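Long-range contacts in ofchtiv-allosamidin (PDB 6JMB), which probably hydrolyses the beta-1,4-glycosidic bonds of chitin, as a group IV insect chitinase of glycosyl hydrolase family 18, and binds the inhibitor allosamidin: residues L243-P248 and F337-I342; T203-P208 and V309-L314; D29-T34 and K70-N75. One frame throughout, in Å; residues are numbered along the deposited sequence.

Contact 1: residues L243-P248 and F337-I342; sequences LVMGVP and FNLRGI
The flat groups that meet here are peptide units, not rings: Val244 lays CG1 against the backbone of Gly341 and Ile342, 3.5 Å from Ile342 C. Gly341 O is the acceptor of Met245 N, over 3.0 Å in a nearly straight bond (168°). One step back, Arg340 N reaches Leu243 O at 3.0 Å with a more bent N-H (139°). On the far side of Met245, its O receives Ile342 CA-H at 3.4 Å, completing a parallel pairing. These are strands seven and eight of the (beta/alpha)8 TIM barrel, and strand 5-11 lies next to 341-345, so the pair belongs to the closure of the ring. Val244 turns to the barrel interior, touching Ile5 and Val7; its CG1, anti to the backbone N (chi1 -178°), meets the glycine strand, and its CG2 rests on the aliphatic CB and CG of Arg340. Cutting this side chain back to an alanine would remove both methyls and is likely to open a gap inside the barrel facing Ile5 and Val7 and to take from Arg340 CB and CG the methyl they rest on. The guanidinium itself runs elsewhere, to Asp3 O and Glu241 O. Glycine suits position 341 because a CB would be pressed against the carbonyl O of Arg340. The other face is apolar and turned to helices 226-235 and 324-336: Leu339 CD1 lies 3.8 Å from Met245 CB and 4.1 Å from Leu243 CD2, the two leucines running side by side. Ile342 branches to serve two neighbours: its side chain crosses that of Val247 at about a right angle, CG2 to CG2 at 3.7 Å, and runs alongside that of Met245, Ile342 CD1 lying 4.2 Å from Met245 CE.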
ATOM      1  N   LEU A 243      -9.023   0.826  11.421  1.00 11.58           N
ATOM      2  CA  LEU A 243      -8.847   1.407  10.095  1.00 11.51           C
ATOM      3  C   LEU A 243      -7.482   2.077  10.052  1.00 11.53           C
ATOM      4  O   LEU A 243      -7.253   3.087  10.727  1.00 11.61           O
ATOM      5  CB  LEU A 243      -9.953   2.413   9.788  1.00 12.50           C
ATOM      6  CG  LEU A 243     -10.208   2.728   8.304  1.00 12.20           C
ATOM      7  CD1 LEU A 243     -11.502   3.508   8.158  1.00 14.06           C
ATOM      8  CD2 LEU A 243      -9.077   3.503   7.637  1.00 15.69           C
ATOM      9  N   VAL A 244      -6.584   1.520   9.251  1.00 10.09           N
ATOM     10  CA  VAL A 244      -5.246   2.063   9.063  1.00 11.38           C
ATOM     11  C   VAL A 244      -5.192   2.626   7.651  1.00 10.71           C
ATOM     12  O   VAL A 244      -5.434   1.902   6.676  1.00 11.88           O
ATOM     13  CB  VAL A 244      -4.169   0.993   9.295  1.00 11.03           C
ATOM     14  CG1 VAL A 244      -2.781   1.594   9.146  1.00 13.11           C
ATOM     15  CG2 VAL A 244      -4.332   0.372  10.681  1.00 13.06           C
ATOM     16  N   MET A 245      -4.903   3.914   7.539  1.00  9.57           N
ATOM     17  CA  MET A 245      -5.065   4.626   6.279  1.00  9.87           C
ATOM     18  C   MET A 245      -3.785   4.546   5.456  1.00 10.57           C
ATOM     19  O   MET A 245      -2.718   4.971   5.914  1.00 10.49           O
ATOM     20  CB  MET A 245      -5.423   6.084   6.547  1.00 11.16           C
ATOM     21  CG  MET A 245      -5.909   6.805   5.307  1.00 11.56           C
ATOM     22  SD  MET A 245      -6.166   8.565   5.596  1.00 13.73           S
ATOM     23  CE  MET A 245      -4.518   9.190   5.286  1.00 14.53           C
ATOM     24  N   GLY A 246      -3.898   4.022   4.240  1.00  9.21           N
ATOM     25  CA  GLY A 246      -2.734   3.901   3.382  1.00  9.88           C
ATOM     26  C   GLY A 246      -2.305   5.232   2.790  1.00  9.50           C
ATOM     27  O   GLY A 246      -3.122   6.109   2.497  1.00 10.17           O
ATOM     28  N   VAL A 247      -0.991   5.375   2.622  1.00  9.88           N
ATOM     29  CA  VAL A 247      -0.393   6.498   1.894  1.00  9.66           C
ATOM     30  C   VAL A 247       0.690   5.964   0.971  1.00  9.86           C
ATOM     31  O   VAL A 247       1.325   4.937   1.245  1.00  9.34           O
ATOM     32  CB  VAL A 247       0.212   7.557   2.846  1.00  9.73           C
ATOM     33  CG1 VAL A 247      -0.862   8.129   3.768  1.00 11.05           C
ATOM     34  CG2 VAL A 247       1.368   6.965   3.657  1.00 10.01           C
ATOM     35  N   PRO A 248       0.909   6.648  -0.157  1.00  9.35           N
ATOM     36  CA  PRO A 248       1.910   6.176  -1.124  1.00  9.76           C
ATOM     37  C   PRO A 248       3.249   6.888  -1.002  1.00  9.61           C
ATOM     38  O   PRO A 248       3.299   8.109  -0.824  1.00 11.19           O
ATOM     39  CB  PRO A 248       1.256   6.517  -2.466  1.00  9.73           C
ATOM     40  CG  PRO A 248       0.522   7.815  -2.169  1.00  9.63           C
ATOM     41  CD  PRO A 248       0.077   7.740  -0.712  1.00  9.77           C
ATOM     42  N   PHE A 337      -9.956  11.956  12.316  1.00 13.31           N
ATOM     43  CA  PHE A 337     -10.961  10.906  12.412  1.00 14.10           C
ATOM     44  C   PHE A 337     -10.561   9.781  13.357  1.00 13.91           C
ATOM     45  O   PHE A 337     -11.203   8.724  13.358  1.00 15.63           O
ATOM     46  CB  PHE A 337     -11.331  10.389  11.021  1.00 15.34           C
ATOM     47  CG  PHE A 337     -12.214  11.333  10.265  1.00 15.01           C
ATOM     48  CD1 PHE A 337     -13.571  11.388  10.539  1.00 18.93           C
ATOM     49  CD2 PHE A 337     -11.684  12.212   9.333  1.00 15.91           C
ATOM     50  CE1 PHE A 337     -14.393  12.273   9.872  1.00 21.12           C
ATOM     51  CE2 PHE A 337     -12.504  13.108   8.661  1.00 18.07           C
ATOM     52  CZ  PHE A 337     -13.862  13.135   8.930  1.00 19.25           C
ATOM     53  N   ASN A 338      -9.527   9.993  14.176  1.00 13.15           N
ATOM     54  CA  ASN A 338      -9.120   9.025  15.192  1.00 14.79           C
ATOM     55  C   ASN A 338      -8.820   7.660  14.579  1.00 14.45           C
ATOM     56  O   ASN A 338      -9.116   6.618  15.160  1.00 16.28           O
ATOM     57  CB  ASN A 338     -10.149   8.913  16.324  1.00 17.28           C
ATOM     58  CG  ASN A 338      -9.587   8.226  17.555  1.00 29.80           C
ATOM     59  OD1 ASN A 338      -8.410   8.378  17.882  1.00 28.12           O
ATOM     60  ND2 ASN A 338     -10.430   7.463  18.244  1.00 37.84           N
ATOM     61  N   LEU A 339      -8.238   7.664  13.386  1.00 12.50           N
ATOM     62  CA  LEU A 339      -7.897   6.400  12.753  1.00 12.19           C
ATOM     63  C   LEU A 339      -6.755   5.727  13.507  1.00 13.52           C
ATOM     64  O   LEU A 339      -5.963   6.371  14.200  1.00 14.91           O
ATOM     65  CB  LEU A 339      -7.517   6.625  11.292  1.00 11.88           C
ATOM     66  CG  LEU A 339      -8.568   7.314  10.422  1.00 12.13           C
ATOM     67  CD1 LEU A 339      -8.125   7.318   8.961  1.00 12.30           C
ATOM     68  CD2 LEU A 339      -9.937   6.642  10.587  1.00 13.33           C
ATOM     69  N   ARG A 340      -6.675   4.401  13.357  1.00 12.38           N
ATOM     70  CA  ARG A 340      -5.700   3.616  14.104  1.00 12.57           C
ATOM     71  C   ARG A 340      -4.265   3.955  13.717  1.00 13.16           C
ATOM     72  O   ARG A 340      -3.350   3.812  14.535  1.00 12.92           O
ATOM     73  CB  ARG A 340      -5.977   2.133  13.891  1.00 13.11           C
ATOM     74  CG  ARG A 340      -4.994   1.205  14.582  1.00 14.23           C
ATOM     75  CD  ARG A 340      -5.048   1.398  16.096  1.00 16.58           C
ATOM     76  NE  ARG A 340      -4.117   0.521  16.800  1.00 21.54           N
ATOM     77  CZ  ARG A 340      -4.265  -0.796  16.911  1.00 30.56           C
ATOM     78  NH1 ARG A 340      -5.313  -1.403  16.363  1.00 27.08           N
ATOM     79  NH2 ARG A 340      -3.366  -1.509  17.574  1.00 26.18           N
ATOM     80  N   GLY A 341      -4.037   4.401  12.489  1.00 12.17           N
ATOM     81  CA  GLY A 341      -2.693   4.783  12.116  1.00 13.05           C
ATOM     82  C   GLY A 341      -2.562   4.931  10.617  1.00  9.98           C
ATOM     83  O   GLY A 341      -3.549   5.146   9.905  1.00 11.38           O
ATOM     84  N   ILE A 342      -1.322   4.800  10.167  1.00 10.48           N
ATOM     85  CA  ILE A 342      -0.940   5.034   8.781  1.00  9.21           C
ATOM     86  C   ILE A 342      -0.231   3.793   8.263  1.00 10.33           C
ATOM     87  O   ILE A 342       0.620   3.213   8.951  1.00 11.17           O
ATOM     88  CB  ILE A 342      -0.015   6.265   8.658  1.00 10.54           C
ATOM     89  CG1 ILE A 342      -0.743   7.527   9.120  1.00 11.41           C
ATOM     90  CG2 ILE A 342       0.506   6.434   7.229  1.00 11.33           C
ATOM     91  CD1 ILE A 342      -1.938   7.899   8.272  1.00 13.59           C
TER

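Contact 2: residues T203-P208 and V309-L314; sequences TGHNAP and VPYAFL
His205 lies flat beneath a methyl group of Val309, and in doing so joins the loop that follows TIM-barrel strand 187-190 to the antiparallel strands 300-304, 309-314 and 317-320. Those strands sit between the seventh and eighth barrel strands, where family 18 chitinases commonly carry an alpha/beta insertion. Followed outward, the histidine meets Val309 first: CB is 4.0 Å from Val309 CG2, CG 3.4 Å and CD2 3.7 Å from the same methyl. The torsion that sets CG anti to the carbonyl carbon (chi1 -59°) sends the ring toward the strand, and chi2 turns its face to Val309. CG2 stands over the centre of the imidazole, 11° off the ring normal, a CH-pi contact; branching at CB lets Val309 give one methyl to the ring and the other to the loop. ND1 turns to a water 2.9 Å away, and this water donates to Pro310 O at 2.7 Å, giving the strand's carbonyl a polar partner where the two backbones do not bond directly. Farther out, His205 CE1 comes within 3.8 Å of Tyr311 CD1, which lies near the imidazole plane at its edge; the His205 and Tyr311 ring planes are inclined at 52°, an oblique pair. At the tip, NE2 is hydrogen-bonded to Asp304 OD2 on the adjoining strand 300-304, so both ring nitrogens have partners, and the carboxylate may polarise the imidazole. The Tyr311 ring also packs on Trp318. Val309 CG1 lies 3.5 Å from Ala207 O, whose hydrogen bond comes from Lys330 NZ.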
ATOM      1  N   THR A 203      -5.195  12.923 -16.821  1.00 10.54           N
ATOM      2  CA  THR A 203      -4.344  12.972 -15.637  1.00 10.99           C
ATOM      3  C   THR A 203      -5.202  13.028 -14.380  1.00 10.76           C
ATOM      4  O   THR A 203      -6.336  13.512 -14.390  1.00 10.79           O
ATOM      5  CB  THR A 203      -3.444  14.209 -15.679  1.00 11.02           C
ATOM      6  OG1 THR A 203      -4.260  15.389 -15.737  1.00 11.17           O
ATOM      7  CG2 THR A 203      -2.514  14.167 -16.889  1.00 10.85           C
ATOM      8  N   GLY A 204      -4.653  12.513 -13.290  1.00  9.98           N
ATOM      9  CA  GLY A 204      -5.361  12.516 -12.023  1.00 11.22           C
ATOM     10  C   GLY A 204      -4.389  12.170 -10.921  1.00  9.14           C
ATOM     11  O   GLY A 204      -3.273  11.699 -11.168  1.00 10.25           O
ATOM     12  N   HIS A 205      -4.822  12.418  -9.695  1.00  9.85           N
ATOM     13  CA  HIS A 205      -3.941  12.243  -8.553  1.00  9.41           C
ATOM     14  C   HIS A 205      -3.942  10.803  -8.069  1.00  9.68           C
ATOM     15  O   HIS A 205      -4.973  10.123  -8.062  1.00 10.10           O
ATOM     16  CB  HIS A 205      -4.328  13.179  -7.411  1.00  9.61           C
ATOM     17  CG  HIS A 205      -4.283  14.627  -7.788  1.00  9.48           C
ATOM     18  ND1 HIS A 205      -3.144  15.244  -8.257  1.00 10.03           N
ATOM     19  CD2 HIS A 205      -5.247  15.578  -7.769  1.00 10.42           C
ATOM     20  CE1 HIS A 205      -3.407  16.515  -8.505  1.00 10.37           C
ATOM     21  NE2 HIS A 205      -4.675  16.743  -8.215  1.00 10.30           N
ATOM     22  N   ASN A 206      -2.765  10.354  -7.654  1.00  8.92           N
ATOM     23  CA  ASN A 206      -2.614   9.013  -7.108  1.00  8.98           C
ATOM     24  C   ASN A 206      -3.366   8.883  -5.789  1.00  8.78           C
ATOM     25  O   ASN A 206      -3.985   7.845  -5.518  1.00  9.29           O
ATOM     26  CB  ASN A 206      -1.116   8.761  -6.926  1.00 10.52           C
ATOM     27  CG  ASN A 206      -0.786   7.349  -6.501  1.00  9.23           C
ATOM     28  OD1 ASN A 206      -1.449   6.383  -6.885  1.00 10.45           O
ATOM     29  ND2 ASN A 206       0.278   7.218  -5.721  1.00 10.68           N
ATOM     30  N   ALA A 207      -3.351   9.934  -4.973  1.00  8.85           N
ATOM     31  CA  ALA A 207      -4.004   9.886  -3.671  1.00  8.67           C
ATOM     32  C   ALA A 207      -4.557  11.253  -3.290  1.00  9.42           C
ATOM     33  O   ALA A 207      -4.146  11.830  -2.276  1.00 10.24           O
ATOM     34  CB  ALA A 207      -3.014   9.387  -2.614  1.00 10.44           C
ATOM     35  N   PRO A 208      -5.506  11.795  -4.048  1.00  9.56           N
ATOM     36  CA  PRO A 208      -6.115  13.067  -3.644  1.00  9.96           C
ATOM     37  C   PRO A 208      -6.911  12.873  -2.363  1.00  9.65           C
ATOM     38  O   PRO A 208      -7.594  11.863  -2.188  1.00  9.86           O
ATOM     39  CB  PRO A 208      -7.043  13.395  -4.817  1.00  9.56           C
ATOM     40  CG  PRO A 208      -7.451  12.048  -5.346  1.00  9.97           C
ATOM     41  CD  PRO A 208      -6.269  11.123  -5.122  1.00 10.08           C
ATOM     42  N   VAL A 309      -2.694  17.932  -2.751  1.00 10.16           N
ATOM     43  CA  VAL A 309      -1.552  17.145  -3.229  1.00 10.42           C
ATOM     44  C   VAL A 309      -0.835  17.913  -4.318  1.00 11.46           C
ATOM     45  O   VAL A 309      -1.428  18.726  -5.039  1.00 11.70           O
ATOM     46  CB  VAL A 309      -1.988  15.772  -3.786  1.00  9.70           C
ATOM     47  CG1 VAL A 309      -2.429  14.850  -2.660  1.00 10.75           C
ATOM     48  CG2 VAL A 309      -3.079  15.937  -4.833  1.00 11.30           C
ATOM     49  N   PRO A 310       0.462  17.656  -4.471  1.00 10.58           N
ATOM     50  CA  PRO A 310       1.233  18.305  -5.533  1.00 10.83           C
ATOM     51  C   PRO A 310       1.205  17.497  -6.822  1.00 10.49           C
ATOM     52  O   PRO A 310       0.949  16.292  -6.847  1.00 10.45           O
ATOM     53  CB  PRO A 310       2.656  18.283  -4.961  1.00 11.31           C
ATOM     54  CG  PRO A 310       2.700  16.964  -4.237  1.00 12.10           C
ATOM     55  CD  PRO A 310       1.319  16.814  -3.613  1.00 10.67           C
ATOM     56  N   TYR A 311       1.500  18.196  -7.910  1.00  9.84           N
ATOM     57  CA  TYR A 311       1.743  17.549  -9.187  1.00 10.53           C
ATOM     58  C   TYR A 311       2.778  18.378  -9.927  1.00 11.15           C
ATOM     59  O   TYR A 311       3.029  19.535  -9.582  1.00 10.95           O
ATOM     60  CB  TYR A 311       0.451  17.375 -10.002  1.00 11.06           C
ATOM     61  CG  TYR A 311      -0.248  18.670 -10.354  1.00 11.06           C
ATOM     62  CD1 TYR A 311      -1.030  19.343  -9.422  1.00 10.27           C
ATOM     63  CD2 TYR A 311      -0.125  19.224 -11.623  1.00 12.72           C
ATOM     64  CE1 TYR A 311      -1.669  20.531  -9.743  1.00 12.70           C
ATOM     65  CE2 TYR A 311      -0.761  20.409 -11.949  1.00 12.43           C
ATOM     66  CZ  TYR A 311      -1.525  21.054 -11.011  1.00 12.65           C
ATOM     67  OH  TYR A 311      -2.158  22.238 -11.345  1.00 17.49           O
ATOM     68  N   ALA A 312       3.387  17.779 -10.944  1.00 10.25           N
ATOM     69  CA  ALA A 312       4.472  18.433 -11.653  1.00 10.23           C
ATOM     70  C   ALA A 312       4.355  18.145 -13.137  1.00 10.79           C
ATOM     71  O   ALA A 312       3.875  17.085 -13.544  1.00 11.42           O
ATOM     72  CB  ALA A 312       5.838  17.971 -11.133  1.00 11.74           C
ATOM     73  N   PHE A 313       4.795  19.097 -13.953  1.00 11.22           N
ATOM     74  CA  PHE A 313       4.778  18.875 -15.389  1.00 11.41           C
ATOM     75  C   PHE A 313       6.001  19.494 -16.046  1.00 12.48           C
ATOM     76  O   PHE A 313       6.588  20.458 -15.544  1.00 13.67           O
ATOM     77  CB  PHE A 313       3.482  19.357 -16.062  1.00 13.72           C
ATOM     78  CG  PHE A 313       3.149  20.789 -15.795  1.00 14.62           C
ATOM     79  CD1 PHE A 313       3.658  21.791 -16.604  1.00 17.77           C
ATOM     80  CD2 PHE A 313       2.319  21.135 -14.741  1.00 15.00           C
ATOM     81  CE1 PHE A 313       3.348  23.118 -16.368  1.00 20.86           C
ATOM     82  CE2 PHE A 313       2.000  22.464 -14.499  1.00 19.72           C
ATOM     83  CZ  PHE A 313       2.518  23.453 -15.315  1.00 20.90           C
ATOM     84  N   LEU A 314       6.384  18.902 -17.174  1.00 12.32           N
ATOM     85  CA  LEU A 314       7.485  19.404 -17.988  1.00 12.42           C
ATOM     86  C   LEU A 314       7.217  18.889 -19.393  1.00 12.26           C
ATOM     87  O   LEU A 314       7.357  17.686 -19.647  1.00 12.52           O
ATOM     88  CB  LEU A 314       8.812  18.883 -17.459  1.00 13.24           C
ATOM     89  CG  LEU A 314      10.051  19.247 -18.281  1.00 15.09           C
ATOM     90  CD1 LEU A 314      10.126  20.754 -18.494  1.00 17.92           C
ATOM     91  CD2 LEU A 314      11.305  18.743 -17.589  1.00 16.77           C
TER
HETATM   92  O   HOH W   1      -0.891  14.273  -6.806  1.00 10.16           O

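Contact 3: residues D29-T34 and K70-N75; sequences DPFLCT and KEKNPN
Pro30 and Asn73 bring their CA atoms to 6.1 Å, the former in a type I beta turn running from Asp29 to Leu32, the latter just after Lys70 to Lys72. Asn73 carries the contact with its amide. ND2 donates to Pro30 O at 2.9 Å with an almost straight N-H (170°), the oxygen lying in the amide plane although the donor stands above the carbonyl plane. The same nitrogen donates to a water that in turn donates to Cys33 O, so one NH2 group reaches Pro30 O directly and Cys33 O through the water. OD1 looks back to its own chain and accepts from Asn75 N at 3.1 Å in an Asx turn, which fixes the rotation of the amide; a short side chain with both donor and acceptor suits this place. Asp29 braces the other loop likewise, with OD1 accepting from Phe31 N. Phe31 stacks its ring on this fixed amide, the planes only 14° apart, and CE1 is 3.5 Å from Asn73 CG. Asn73 CB sits over the same ring, offset toward the rim, in a CH-pi contact. Lys72 CG, anti to its own backbone N (chi1 -174°), touches Phe31 CE2 at 3.8 Å and Pro30 CG at 4.0 Å; beyond a bend at chi2 the ammonium leads away. Phe31 CZ lies obliquely 3.2 Å from Lys72 O. A second water donates to both Thr34 O and Asn75 O. The loops lead into the neighbouring parallel barrel strands 35-43 and 77-83, at the ends where these strands begin; Cys33 is tied by a disulfide to Cys8 of strand 5-11, Leu32 packs on helix 362-373, and helix 62-67 precedes the Lys70 to Asn75 loop.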
ATOM      1  N   ASP A  29      14.989   1.279   8.803  1.00 14.37           N
ATOM      2  CA  ASP A  29      15.096   1.782  10.164  1.00 15.58           C
ATOM      3  C   ASP A  29      13.943   1.184  10.953  1.00 13.81           C
ATOM      4  O   ASP A  29      12.795   1.622  10.778  1.00 16.40           O
ATOM      5  CB  ASP A  29      15.009   3.297  10.177  1.00 17.13           C
ATOM      6  CG  ASP A  29      15.316   3.880  11.545  1.00 17.76           C
ATOM      7  OD1 ASP A  29      15.027   3.217  12.564  1.00 17.70           O
ATOM      8  OD2 ASP A  29      15.854   5.000  11.602  1.00 17.89           O
ATOM      9  N   PRO A  30      14.187   0.213  11.833  1.00 14.42           N
ATOM     10  CA  PRO A  30      13.075  -0.474  12.504  1.00 14.60           C
ATOM     11  C   PRO A  30      12.394   0.351  13.583  1.00 14.17           C
ATOM     12  O   PRO A  30      11.390  -0.111  14.136  1.00 16.11           O
ATOM     13  CB  PRO A  30      13.744  -1.714  13.099  1.00 16.97           C
ATOM     14  CG  PRO A  30      15.154  -1.273  13.357  1.00 18.63           C
ATOM     15  CD  PRO A  30      15.502  -0.304  12.250  1.00 16.17           C
ATOM     16  N   PHE A  31      12.905   1.536  13.911  1.00 13.36           N
ATOM     17  CA  PHE A  31      12.244   2.397  14.882  1.00 15.32           C
ATOM     18  C   PHE A  31      11.304   3.408  14.243  1.00 15.71           C
ATOM     19  O   PHE A  31      10.647   4.163  14.964  1.00 17.96           O
ATOM     20  CB  PHE A  31      13.279   3.108  15.757  1.00 15.88           C
ATOM     21  CG  PHE A  31      13.880   2.223  16.806  1.00 16.18           C
ATOM     22  CD1 PHE A  31      13.159   1.894  17.941  1.00 18.22           C
ATOM     23  CD2 PHE A  31      15.160   1.715  16.656  1.00 20.48           C
ATOM     24  CE1 PHE A  31      13.706   1.078  18.919  1.00 21.82           C
ATOM     25  CE2 PHE A  31      15.710   0.893  17.630  1.00 18.38           C
ATOM     26  CZ  PHE A  31      14.977   0.581  18.760  1.00 18.97           C
ATOM     27  N   LEU A  32      11.219   3.447  12.918  1.00 12.52           N
ATOM     28  CA  LEU A  32      10.291   4.330  12.233  1.00 12.83           C
ATOM     29  C   LEU A  32       8.993   3.633  11.865  1.00 12.15           C
ATOM     30  O   LEU A  32       8.127   4.247  11.234  1.00 13.21           O
ATOM     31  CB  LEU A  32      10.946   4.935  10.990  1.00 12.64           C
ATOM     32  CG  LEU A  32      12.060   5.947  11.264  1.00 15.20           C
ATOM     33  CD1 LEU A  32      12.672   6.446   9.957  1.00 17.89           C
ATOM     34  CD2 LEU A  32      11.530   7.107  12.097  1.00 17.24           C
ATOM     35  N   CYS A  33       8.846   2.367  12.239  1.00 12.02           N
ATOM     36  CA  CYS A  33       7.633   1.598  12.015  1.00 11.67           C
ATOM     37  C   CYS A  33       7.265   0.893  13.309  1.00 12.00           C
ATOM     38  O   CYS A  33       8.135   0.589  14.131  1.00 14.82           O
ATOM     39  CB  CYS A  33       7.882   0.525  10.953  1.00 12.81           C
ATOM     40  SG  CYS A  33       8.685   1.144   9.466  1.00 15.39           S
ATOM     41  N   THR A  34       5.969   0.637  13.496  1.00 10.92           N
ATOM     42  CA  THR A  34       5.534  -0.283  14.540  1.00 12.27           C
ATOM     43  C   THR A  34       5.281  -1.678  13.999  1.00 11.74           C
ATOM     44  O   THR A  34       5.422  -2.661  14.735  1.00 12.50           O
ATOM     45  CB  THR A  34       4.261   0.216  15.235  1.00 12.15           C
ATOM     46  OG1 THR A  34       3.202   0.337  14.282  1.00 12.58           O
ATOM     47  CG2 THR A  34       4.504   1.566  15.883  1.00 14.47           C
ATOM     48  N   LYS A  70      13.801  -7.270  14.869  1.00 12.68           N
ATOM     49  CA  LYS A  70      13.331  -7.231  16.250  1.00 15.19           C
ATOM     50  C   LYS A  70      14.475  -7.286  17.255  1.00 14.64           C
ATOM     51  O   LYS A  70      14.268  -6.949  18.427  1.00 17.07           O
ATOM     52  CB  LYS A  70      12.336  -8.365  16.498  1.00 14.69           C
ATOM     53  CG  LYS A  70      11.027  -8.172  15.756  1.00 14.13           C
ATOM     54  CD  LYS A  70      10.047  -9.293  16.065  1.00 14.25           C
ATOM     55  CE  LYS A  70      10.389 -10.563  15.302  1.00 15.63           C
ATOM     56  NZ  LYS A  70       9.352 -11.604  15.535  1.00 18.50           N
ATOM     57  N   GLU A  71      15.673  -7.687  16.827  1.00 15.08           N
ATOM     58  CA  GLU A  71      16.822  -7.626  17.723  1.00 17.12           C
ATOM     59  C   GLU A  71      17.231  -6.185  17.998  1.00 18.96           C
ATOM     60  O   GLU A  71      17.798  -5.897  19.057  1.00 21.76           O
ATOM     61  CB  GLU A  71      17.991  -8.418  17.142  1.00 18.86           C
ATOM     62  CG  GLU A  71      17.831  -9.923  17.276  1.00 25.30           C
ATOM     63  CD  GLU A  71      18.668 -10.693  16.276  1.00 34.15           C
ATOM     64  OE1 GLU A  71      18.240 -11.792  15.860  1.00 41.74           O
ATOM     65  OE2 GLU A  71      19.754 -10.199  15.904  1.00 40.14           O
ATOM     66  N   LYS A  72      16.948  -5.271  17.069  1.00 15.58           N
ATOM     67  CA  LYS A  72      17.232  -3.856  17.287  1.00 17.17           C
ATOM     68  C   LYS A  72      16.067  -3.144  17.965  1.00 16.79           C
ATOM     69  O   LYS A  72      16.269  -2.377  18.911  1.00 16.17           O
ATOM     70  CB  LYS A  72      17.585  -3.171  15.964  1.00 19.62           C
ATOM     71  CG  LYS A  72      18.047  -1.722  16.121  1.00 23.76           C
ATOM     72  CD  LYS A  72      19.234  -1.600  17.076  1.00 29.73           C
ATOM     73  CE  LYS A  72      19.731  -0.159  17.167  1.00 30.85           C
ATOM     74  NZ  LYS A  72      20.857  -0.003  18.138  1.00 29.58           N
ATOM     75  N   ASN A  73      14.845  -3.379  17.493  1.00 16.90           N
ATOM     76  CA  ASN A  73      13.637  -2.830  18.111  1.00 15.57           C
ATOM     77  C   ASN A  73      12.783  -3.987  18.609  1.00 15.79           C
ATOM     78  O   ASN A  73      12.011  -4.573  17.830  1.00 14.74           O
ATOM     79  CB  ASN A  73      12.858  -1.974  17.112  1.00 16.20           C
ATOM     80  CG  ASN A  73      11.576  -1.420  17.693  1.00 15.57           C
ATOM     81  OD1 ASN A  73      11.283  -1.604  18.874  1.00 18.79           O
ATOM     82  ND2 ASN A  73      10.802  -0.733  16.867  1.00 16.34           N
ATOM     83  N   PRO A  74      12.869  -4.347  19.893  1.00 16.88           N
ATOM     84  CA  PRO A  74      12.139  -5.532  20.373  1.00 17.49           C
ATOM     85  C   PRO A  74      10.629  -5.378  20.344  1.00 18.25           C
ATOM     86  O   PRO A  74       9.925  -6.395  20.403  1.00 21.32           O
ATOM     87  CB  PRO A  74      12.656  -5.720  21.810  1.00 22.50           C
ATOM     88  CG  PRO A  74      13.867  -4.844  21.920  1.00 26.82           C
ATOM     89  CD  PRO A  74      13.677  -3.723  20.953  1.00 24.33           C
ATOM     90  N   ASN A  75      10.109  -4.154  20.258  1.00 18.72           N
ATOM     91  CA  ASN A  75       8.671  -3.927  20.197  1.00 19.54           C
ATOM     92  C   ASN A  75       8.107  -4.030  18.786  1.00 16.13           C
ATOM     93  O   ASN A  75       6.881  -4.022  18.622  1.00 17.75           O
ATOM     94  CB  ASN A  75       8.324  -2.550  20.772  1.00 21.95           C
ATOM     95  CG  ASN A  75       8.669  -2.429  22.244  1.00 26.57           C
ATOM     96  OD1 ASN A  75       8.488  -3.370  23.014  1.00 29.54           O
ATOM     97  ND2 ASN A  75       9.172  -1.264  22.640  1.00 33.91           N
TER
HETATM   98  O   HOH W   2       8.399   1.018  16.907  1.00 21.20           O
HETATM   99  O   HOH W   3       5.124  -2.430  17.402  1.00 21.28           O

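Contacts 1 and 2 touch, Pro248 CB lying 3.5 Å from Asn206 ND2 and Pro248 CG 3.9 Å from Ala207 CB, and their segments alternate along the chain; loop 203-208 lies between Pro248 of the barrel strand and strand 309-314. Contact 3 closes earlier in the sequence and stands apart, its centre about 20 Å from that of contact 1 and about 33 Å from that of contact 2. None lines the inhibitor pocket directly: the side chains of Val244, Ala207 and Cys33 are about 10, 11 and 13 Å from the bound allosamizoline. One link to the pocket is Asn206, whose OD1 accepts from the backbone N of Asp194, a residue of that pocket.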